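PDB 1UN8: dihydroxyacetone kinase from Citrobacter freundii, which catalyses the ATP-dependent phosphorylation of dihydroxyacetone to dihydroxyacetone phosphate, working as a homodimer with divalent metal cations. Local coordinates for residues A[435-446]-A[456-467]. Residues are numbered along the deposited sequence; the frame is centred on the assembly and turned at random.
Sequences LMSIFFTAAGQK and ALNTGLAQMKFY. With MYY ((2R)-3-(phosphonooxy)-2-(tetradecanoyloxy)propyl palmitate), chain C.
Phe439 packs as a knob into a hole on helix 453-468 formed by Leu457, Gly460, Leu461 and Met464. At the root of this side chain, CB lies 4.2 Å from Met464 SD. With CG anti to the backbone N (chi1 -177°), the ring is carried across the second helix. There CD1 meets Gly460 C at 3.3 Å, and CE1 comes equally near Leu457 O. Farther out, CZ and CE2 touch Leu457 CD2, the CZ distance being 3.7 Å, while Phe439 CD2 sits over the centre of the Phe440 ring. The sulfur of Met464 makes an oblique Met-aromatic contact, 5.3 Å from the Phe439 ring centroid and 55° off the ring normal, and Met464 CE meets Phe439 CD1. Gly460 lets the backbones approach closely, since a CB there would point at the first helix and collide with Phe439 O: its CA is 4.1 Å from that of Phe439, and the segment axes come within 7.3 Å, with 138° between their N-to-C directions, nearer antiparallel than perpendicular. These consecutive helices belong to the C-terminal eight-helix barrel that holds the phospholipid. The lipid's acyl chains run past Met436, Phe440 and Leu457; Leu457 thus bridges the two environments, giving CD2 to Phe439 and CD1 to the lipid. Toward one end of the interface, the methyl of each of Ala443 and Ala456 faces the other's backbone carbonyl oxygen, and the aliphatic part of Lys446 crosses Thr459 at about a right angle. Toward the other, Leu435 CD2 abuts Met464 CG at 3.8 Å, and Ile438 places CG2 in plane at the edge of the Tyr467 ring. Ala442 CB rests on Gln463 CG. The polar ends of Gln463 and Tyr467 both hydrogen-bond to Glu123 of the second subunit, carrying this flank of the helix pair into the dimer interface.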
ATOM      1  N   LEU A 435      -4.973  15.366  34.036  1.00 46.41           N
ATOM      2  CA  LEU A 435      -3.788  15.658  34.821  1.00 45.06           C
ATOM      3  C   LEU A 435      -4.129  15.723  36.308  1.00 45.10           C
ATOM      4  O   LEU A 435      -3.444  15.120  37.133  1.00 44.35           O
ATOM      5  CB  LEU A 435      -3.163  16.969  34.356  1.00 45.13           C
ATOM      6  CG  LEU A 435      -2.435  16.911  33.006  1.00 45.76           C
ATOM      7  CD1 LEU A 435      -2.172  18.316  32.478  1.00 44.06           C
ATOM      8  CD2 LEU A 435      -1.128  16.166  33.183  1.00 45.89           C
ATOM      9  N   MET A 436      -5.184  16.448  36.657  1.00 45.50           N
ATOM     10  CA  MET A 436      -5.569  16.535  38.060  1.00 46.89           C
ATOM     11  C   MET A 436      -5.942  15.150  38.616  1.00 47.02           C
ATOM     12  O   MET A 436      -5.632  14.833  39.770  1.00 46.94           O
ATOM     13  CB  MET A 436      -6.739  17.512  38.256  1.00 47.45           C
ATOM     14  CG  MET A 436      -6.365  18.989  38.118  1.00 51.30           C
ATOM     15  SD  MET A 436      -4.825  19.419  38.985  1.00 54.97           S
ATOM     16  CE  MET A 436      -5.388  19.513  40.660  1.00 55.49           C
ATOM     17  N   SER A 437      -6.604  14.328  37.804  1.00 45.47           N
ATOM     18  CA  SER A 437      -6.974  12.993  38.255  1.00 45.36           C
ATOM     19  C   SER A 437      -5.712  12.180  38.479  1.00 44.31           C
ATOM     20  O   SER A 437      -5.615  11.415  39.432  1.00 44.59           O
ATOM     21  CB  SER A 437      -7.877  12.294  37.236  1.00 45.14           C
ATOM     22  OG  SER A 437      -9.208  12.779  37.350  1.00 47.75           O
ATOM     23  N   ILE A 438      -4.747  12.346  37.587  1.00 42.54           N
ATOM     24  CA  ILE A 438      -3.482  11.653  37.733  1.00 42.61           C
ATOM     25  C   ILE A 438      -2.847  12.063  39.064  1.00 42.72           C
ATOM     26  O   ILE A 438      -2.429  11.225  39.862  1.00 43.11           O
ATOM     27  CB  ILE A 438      -2.532  12.026  36.596  1.00 41.77           C
ATOM     28  CG1 ILE A 438      -3.018  11.370  35.305  1.00 42.54           C
ATOM     29  CG2 ILE A 438      -1.102  11.629  36.950  1.00 41.20           C
ATOM     30  CD1 ILE A 438      -2.241  11.776  34.086  1.00 42.55           C
ATOM     31  N   PHE A 439      -2.785  13.365  39.286  1.00 42.42           N
ATOM     32  CA  PHE A 439      -2.209  13.927  40.496  1.00 42.69           C
ATOM     33  C   PHE A 439      -2.778  13.270  41.753  1.00 43.48           C
ATOM     34  O   PHE A 439      -2.054  12.637  42.520  1.00 42.84           O
ATOM     35  CB  PHE A 439      -2.483  15.435  40.531  1.00 41.52           C
ATOM     36  CG  PHE A 439      -1.878  16.146  41.715  1.00 41.00           C
ATOM     37  CD1 PHE A 439      -0.516  16.442  41.751  1.00 39.68           C
ATOM     38  CD2 PHE A 439      -2.678  16.540  42.784  1.00 40.85           C
ATOM     39  CE1 PHE A 439       0.040  17.120  42.826  1.00 39.46           C
ATOM     40  CE2 PHE A 439      -2.133  17.221  43.865  1.00 41.98           C
ATOM     41  CZ  PHE A 439      -0.767  17.513  43.886  1.00 41.28           C
ATOM     42  N   PHE A 440      -4.081  13.426  41.962  1.00 44.25           N
ATOM     43  CA  PHE A 440      -4.715  12.868  43.142  1.00 45.43           C
ATOM     44  C   PHE A 440      -4.696  11.340  43.237  1.00 46.31           C
ATOM     45  O   PHE A 440      -4.547  10.790  44.331  1.00 46.04           O
ATOM     46  CB  PHE A 440      -6.148  13.389  43.252  1.00 45.16           C
ATOM     47  CG  PHE A 440      -6.236  14.825  43.701  1.00 46.53           C
ATOM     48  CD1 PHE A 440      -6.479  15.846  42.784  1.00 46.26           C
ATOM     49  CD2 PHE A 440      -6.076  15.155  45.047  1.00 46.42           C
ATOM     50  CE1 PHE A 440      -6.567  17.182  43.197  1.00 46.76           C
ATOM     51  CE2 PHE A 440      -6.160  16.490  45.477  1.00 47.34           C
ATOM     52  CZ  PHE A 440      -6.408  17.505  44.546  1.00 47.55           C
ATOM     53  N   THR A 441      -4.841  10.655  42.105  1.00 45.99           N
ATOM     54  CA  THR A 441      -4.830   9.197  42.105  1.00 45.85           C
ATOM     55  C   THR A 441      -3.492   8.696  42.629  1.00 46.09           C
ATOM     56  O   THR A 441      -3.442   7.851  43.524  1.00 44.70           O
ATOM     57  CB  THR A 441      -5.063   8.637  40.690  1.00 45.90           C
ATOM     58  OG1 THR A 441      -6.341   9.084  40.218  1.00 47.45           O
ATOM     59  CG2 THR A 441      -5.045   7.117  40.698  1.00 43.15           C
ATOM     60  N   ALA A 442      -2.410   9.222  42.068  1.00 46.49           N
ATOM     61  CA  ALA A 442      -1.070   8.844  42.484  1.00 47.02           C
ATOM     62  C   ALA A 442      -0.807   9.307  43.917  1.00 49.53           C
ATOM     63  O   ALA A 442      -0.107   8.630  44.674  1.00 52.17           O
ATOM     64  CB  ALA A 442      -0.041   9.449  41.545  1.00 46.69           C
ATOM     65  N   ALA A 443      -1.365  10.454  44.294  1.00 49.19           N
ATOM     66  CA  ALA A 443      -1.174  10.974  45.639  1.00 49.08           C
ATOM     67  C   ALA A 443      -1.891  10.074  46.621  1.00 49.99           C
ATOM     68  O   ALA A 443      -1.331   9.691  47.649  1.00 50.97           O
ATOM     69  CB  ALA A 443      -1.724  12.387  45.747  1.00 47.80           C
ATOM     70  N   GLY A 444      -3.138   9.748  46.295  1.00 51.02           N
ATOM     71  CA  GLY A 444      -3.938   8.897  47.154  1.00 52.17           C
ATOM     72  C   GLY A 444      -3.252   7.574  47.397  1.00 53.63           C
ATOM     73  O   GLY A 444      -3.366   7.003  48.477  1.00 54.63           O
ATOM     74  N   GLN A 445      -2.534   7.088  46.393  1.00 54.75           N
ATOM     75  CA  GLN A 445      -1.831   5.823  46.506  1.00 57.34           C
ATOM     76  C   GLN A 445      -0.551   5.925  47.317  1.00 58.39           C
ATOM     77  O   GLN A 445      -0.148   4.967  47.974  1.00 59.36           O
ATOM     78  CB  GLN A 445      -1.526   5.267  45.118  1.00 59.25           C
ATOM     79  CG  GLN A 445      -2.647   4.400  44.583  1.00 61.08           C
ATOM     80  CD  GLN A 445      -2.880   3.195  45.465  1.00 61.40           C
ATOM     81  OE1 GLN A 445      -2.027   2.306  45.543  1.00 60.82           O
ATOM     82  NE2 GLN A 445      -4.030   3.163  46.148  1.00 60.47           N
ATOM     83  N   LYS A 446       0.099   7.078  47.271  1.00 59.24           N
ATOM     84  CA  LYS A 446       1.322   7.251  48.028  1.00 59.94           C
ATOM     85  C   LYS A 446       0.928   7.263  49.504  1.00 61.79           C
ATOM     86  O   LYS A 446       1.644   6.737  50.356  1.00 60.35           O
ATOM     87  CB  LYS A 446       2.000   8.558  47.642  1.00 60.10           C
ATOM     88  CG  LYS A 446       3.406   8.704  48.195  1.00 61.70           C
ATOM     89  CD  LYS A 446       4.310   7.574  47.722  1.00 61.67           C
ATOM     90  CE  LYS A 446       5.736   7.777  48.208  1.00 61.91           C
ATOM     91  NZ  LYS A 446       6.628   6.637  47.858  1.00 62.71           N
ATOM     92  N   ALA A 456       3.079  12.531  49.492  1.00 56.68           N
ATOM     93  CA  ALA A 456       2.100  12.039  48.534  1.00 54.86           C
ATOM     94  C   ALA A 456       1.829  13.089  47.454  1.00 53.76           C
ATOM     95  O   ALA A 456       1.758  12.762  46.265  1.00 53.35           O
ATOM     96  CB  ALA A 456       0.803  11.662  49.261  1.00 54.31           C
ATOM     97  N   LEU A 457       1.690  14.344  47.874  1.00 51.58           N
ATOM     98  CA  LEU A 457       1.431  15.436  46.944  1.00 50.38           C
ATOM     99  C   LEU A 457       2.570  15.584  45.954  1.00 50.05           C
ATOM    100  O   LEU A 457       2.344  15.901  44.790  1.00 49.26           O
ATOM    101  CB  LEU A 457       1.221  16.749  47.696  1.00 50.66           C
ATOM    102  CG  LEU A 457      -0.102  16.865  48.462  1.00 50.58           C
ATOM    103  CD1 LEU A 457      -0.162  18.184  49.224  1.00 48.71           C
ATOM    104  CD2 LEU A 457      -1.267  16.759  47.482  1.00 49.31           C
ATOM    105  N   ASN A 458       3.793  15.347  46.417  1.00 50.35           N
ATOM    106  CA  ASN A 458       4.958  15.437  45.552  1.00 49.72           C
ATOM    107  C   ASN A 458       4.990  14.290  44.573  1.00 49.57           C
ATOM    108  O   ASN A 458       5.433  14.458  43.444  1.00 51.42           O
ATOM    109  CB  ASN A 458       6.240  15.430  46.369  1.00 52.13           C
ATOM    110  CG  ASN A 458       6.911  16.785  46.393  1.00 52.81           C
ATOM    111  OD1 ASN A 458       7.447  17.246  45.385  1.00 53.03           O
ATOM    112  ND2 ASN A 458       6.873  17.439  47.549  1.00 54.49           N
ATOM    113  N   THR A 459       4.538  13.114  45.000  1.00 49.34           N
ATOM    114  CA  THR A 459       4.506  11.971  44.099  1.00 48.60           C
ATOM    115  C   THR A 459       3.465  12.291  43.028  1.00 47.92           C
ATOM    116  O   THR A 459       3.657  11.979  41.849  1.00 46.89           O
ATOM    117  CB  THR A 459       4.116  10.671  44.844  1.00 50.60           C
ATOM    118  OG1 THR A 459       5.175  10.298  45.733  1.00 50.73           O
ATOM    119  CG2 THR A 459       3.871   9.528  43.856  1.00 50.39           C
ATOM    120  N   GLY A 460       2.372  12.929  43.448  1.00 47.58           N
ATOM    121  CA  GLY A 460       1.327  13.314  42.511  1.00 47.16           C
ATOM    122  C   GLY A 460       1.907  14.224  41.439  1.00 47.73           C
ATOM    123  O   GLY A 460       1.633  14.058  40.233  1.00 46.37           O
ATOM    124  N   LEU A 461       2.718  15.186  41.886  1.00 46.60           N
ATOM    125  CA  LEU A 461       3.376  16.136  40.993  1.00 46.18           C
ATOM    126  C   LEU A 461       4.312  15.403  40.036  1.00 45.38           C
ATOM    127  O   LEU A 461       4.302  15.640  38.833  1.00 44.32           O
ATOM    128  CB  LEU A 461       4.178  17.143  41.813  1.00 46.35           C
ATOM    129  CG  LEU A 461       4.950  18.181  41.000  1.00 47.92           C
ATOM    130  CD1 LEU A 461       3.989  19.008  40.170  1.00 45.49           C
ATOM    131  CD2 LEU A 461       5.749  19.068  41.945  1.00 49.55           C
ATOM    132  N   ALA A 462       5.124  14.514  40.594  1.00 45.72           N
ATOM    133  CA  ALA A 462       6.077  13.726  39.819  1.00 46.19           C
ATOM    134  C   ALA A 462       5.389  12.937  38.696  1.00 46.12           C
ATOM    135  O   ALA A 462       5.900  12.845  37.581  1.00 43.92           O
ATOM    136  CB  ALA A 462       6.821  12.760  40.751  1.00 45.59           C
ATOM    137  N   GLN A 463       4.231  12.358  39.005  1.00 46.66           N
ATOM    138  CA  GLN A 463       3.496  11.588  38.016  1.00 47.59           C
ATOM    139  C   GLN A 463       2.862  12.525  36.994  1.00 48.52           C
ATOM    140  O   GLN A 463       2.817  12.227  35.800  1.00 48.80           O
ATOM    141  CB  GLN A 463       2.432  10.729  38.708  1.00 46.94           C
ATOM    142  CG  GLN A 463       3.041   9.642  39.576  1.00 46.18           C
ATOM    143  CD  GLN A 463       4.048   8.801  38.801  1.00 46.06           C
ATOM    144  OE1 GLN A 463       5.259   8.992  38.928  1.00 46.79           O
ATOM    145  NE2 GLN A 463       3.549   7.846  38.012  1.00 45.17           N
ATOM    146  N   MET A 464       2.383  13.667  37.461  1.00 48.70           N
ATOM    147  CA  MET A 464       1.776  14.621  36.558  1.00 49.05           C
ATOM    148  C   MET A 464       2.834  15.058  35.535  1.00 50.02           C
ATOM    149  O   MET A 464       2.544  15.223  34.347  1.00 49.94           O
ATOM    150  CB  MET A 464       1.247  15.810  37.356  1.00 49.78           C
ATOM    151  CG  MET A 464       0.481  16.823  36.539  1.00 52.04           C
ATOM    152  SD  MET A 464      -0.660  17.755  37.574  1.00 56.97           S
ATOM    153  CE  MET A 464       0.489  18.612  38.632  1.00 56.09           C
ATOM    154  N   LYS A 465       4.072  15.209  35.992  1.00 49.85           N
ATOM    155  CA  LYS A 465       5.155  15.632  35.101  1.00 49.43           C
ATOM    156  C   LYS A 465       5.557  14.550  34.112  1.00 48.85           C
ATOM    157  O   LYS A 465       5.815  14.830  32.944  1.00 50.60           O
ATOM    158  CB  LYS A 465       6.384  16.058  35.915  1.00 49.07           C
ATOM    159  CG  LYS A 465       6.141  17.284  36.784  1.00 50.28           C
ATOM    160  CD  LYS A 465       7.305  17.566  37.724  1.00 51.54           C
ATOM    161  CE  LYS A 465       8.573  17.885  36.956  1.00 52.93           C
ATOM    162  NZ  LYS A 465       9.648  18.344  37.877  1.00 55.05           N
ATOM    163  N   PHE A 466       5.608  13.309  34.581  1.00 47.85           N
ATOM    164  CA  PHE A 466       5.996  12.200  33.727  1.00 45.59           C
ATOM    165  C   PHE A 466       5.070  12.044  32.523  1.00 44.96           C
ATOM    166  O   PHE A 466       5.525  11.961  31.386  1.00 42.51           O
ATOM    167  CB  PHE A 466       6.003  10.892  34.521  1.00 44.83           C
ATOM    168  CG  PHE A 466       6.431   9.714  33.705  1.00 46.57           C
ATOM    169  CD1 PHE A 466       7.785   9.472  33.469  1.00 45.89           C
ATOM    170  CD2 PHE A 466       5.479   8.892  33.099  1.00 46.26           C
ATOM    171  CE1 PHE A 466       8.190   8.429  32.636  1.00 45.30           C
ATOM    172  CE2 PHE A 466       5.870   7.845  32.264  1.00 46.31           C
ATOM    173  CZ  PHE A 466       7.235   7.615  32.033  1.00 46.95           C
ATOM    174  N   TYR A 467       3.770  12.004  32.784  1.00 45.56           N
ATOM    175  CA  TYR A 467       2.785  11.836  31.725  1.00 46.69           C
ATOM    176  C   TYR A 467       2.533  13.142  30.985  1.00 47.44           C
ATOM    177  O   TYR A 467       2.462  13.165  29.757  1.00 47.65           O
ATOM    178  CB  TYR A 467       1.464  11.318  32.312  1.00 47.24           C
ATOM    179  CG  TYR A 467       1.583   9.996  33.037  1.00 47.18           C
ATOM    180  CD1 TYR A 467       1.026   9.825  34.301  1.00 46.90           C
ATOM    181  CD2 TYR A 467       2.261   8.922  32.464  1.00 47.21           C
ATOM    182  CE1 TYR A 467       1.146   8.613  34.982  1.00 49.29           C
ATOM    183  CE2 TYR A 467       2.383   7.709  33.130  1.00 48.65           C
ATOM    184  CZ  TYR A 467       1.826   7.561  34.391  1.00 49.67           C
ATOM    185  OH  TYR A 467       1.959   6.372  35.071  1.00 51.49           O
TER
HETATM  186  C38 MYY C1551      -9.172  21.331  40.133  1.00 54.89           C
HETATM  187  C37 MYY C1551     -10.074  21.083  41.345  1.00 54.34           C
HETATM  188  C36 MYY C1551      -9.308  20.387  42.473  1.00 54.07           C
HETATM  189  C35 MYY C1551     -10.195  20.167  43.702  1.00 53.08           C
HETATM  190  C34 MYY C1551      -9.387  19.595  44.872  1.00 55.95           C
HETATM  191  C33 MYY C1551     -10.229  19.368  46.131  1.00 54.73           C
HETATM  192  C32 MYY C1551      -9.392  18.762  47.263  1.00 55.86           C
HETATM  193  C31 MYY C1551      -8.350  19.745  47.801  1.00 58.34           C
HETATM  194  C30 MYY C1551      -7.232  19.084  48.617  1.00 62.77           C
HETATM  195  C29 MYY C1551      -7.620  18.630  50.028  1.00 64.71           C
HETATM  196  C28 MYY C1551      -6.355  18.363  50.851  1.00 67.48           C
HETATM  197  C27 MYY C1551      -6.630  17.947  52.299  1.00 71.44           C
HETATM  198  C26 MYY C1551      -5.372  18.020  53.172  1.00 74.84           C
HETATM  199  C25 MYY C1551      -5.668  17.583  54.612  1.00 79.73           C
HETATM  200  C24 MYY C1551      -4.871  18.354  55.665  1.00 84.08           C
HETATM  201  C23 MYY C1551      -3.595  17.670  56.175  1.00 88.09           C
HETATM  202  O10 MYY C1551      -2.992  16.849  55.482  1.00 88.68           O
HETATM  203  O8  MYY C1551      -3.153  17.980  57.424  1.00 91.54           O
HETATM  204  C6  MYY C1551      -1.906  17.340  57.755  1.00 96.08           C
HETATM  205  C5  MYY C1551      -0.741  18.277  57.460  1.00 99.92           C
HETATM  206  C4  MYY C1551       0.081  18.555  58.731  1.00104.11           C
HETATM  207  O6  MYY C1551      -0.723  18.859  59.883  1.00110.36           O
HETATM  208  P   MYY C1551      -1.417  20.298  60.134  1.00112.93           P
HETATM  209  O4  MYY C1551      -2.225  20.673  58.788  1.00112.74           O
HETATM  210  O3  MYY C1551      -2.529  20.015  61.270  1.00112.40           O
HETATM  211  O5  MYY C1551      -0.474  21.361  60.555  1.00112.35           O
HETATM  212  O7  MYY C1551      -1.215  19.456  56.781  1.00 98.18           O
HETATM  213  C7  MYY C1551      -0.235  20.054  56.046  1.00 94.62           C
HETATM  214  O9  MYY C1551       0.914  19.617  56.041  1.00 96.62           O
HETATM  215  C8  MYY C1551      -0.596  21.312  55.248  1.00 90.22           C
HETATM  216  C9  MYY C1551      -0.352  21.093  53.754  1.00 84.63           C
HETATM  217  C10 MYY C1551      -1.604  21.396  52.925  1.00 80.60           C
HETATM  218  C11 MYY C1551      -1.366  21.196  51.427  1.00 77.49           C
HETATM  219  C12 MYY C1551      -2.656  21.432  50.638  1.00 74.38           C
HETATM  220  C13 MYY C1551      -2.475  21.157  49.144  1.00 72.91           C
HETATM  221  C14 MYY C1551      -3.856  21.110  48.487  1.00 71.59           C
HETATM  222  C15 MYY C1551      -3.809  20.671  47.022  1.00 70.19           C
HETATM  223  C16 MYY C1551      -3.532  21.836  46.070  1.00 68.53           C
HETATM  224  C17 MYY C1551      -3.960  21.444  44.653  1.00 67.01           C
HETATM  225  C18 MYY C1551      -4.174  22.685  43.783  1.00 66.15           C
HETATM  226  C19 MYY C1551      -4.876  22.330  42.470  1.00 63.64           C
HETATM  227  C20 MYY C1551      -5.259  23.591  41.690  1.00 62.52           C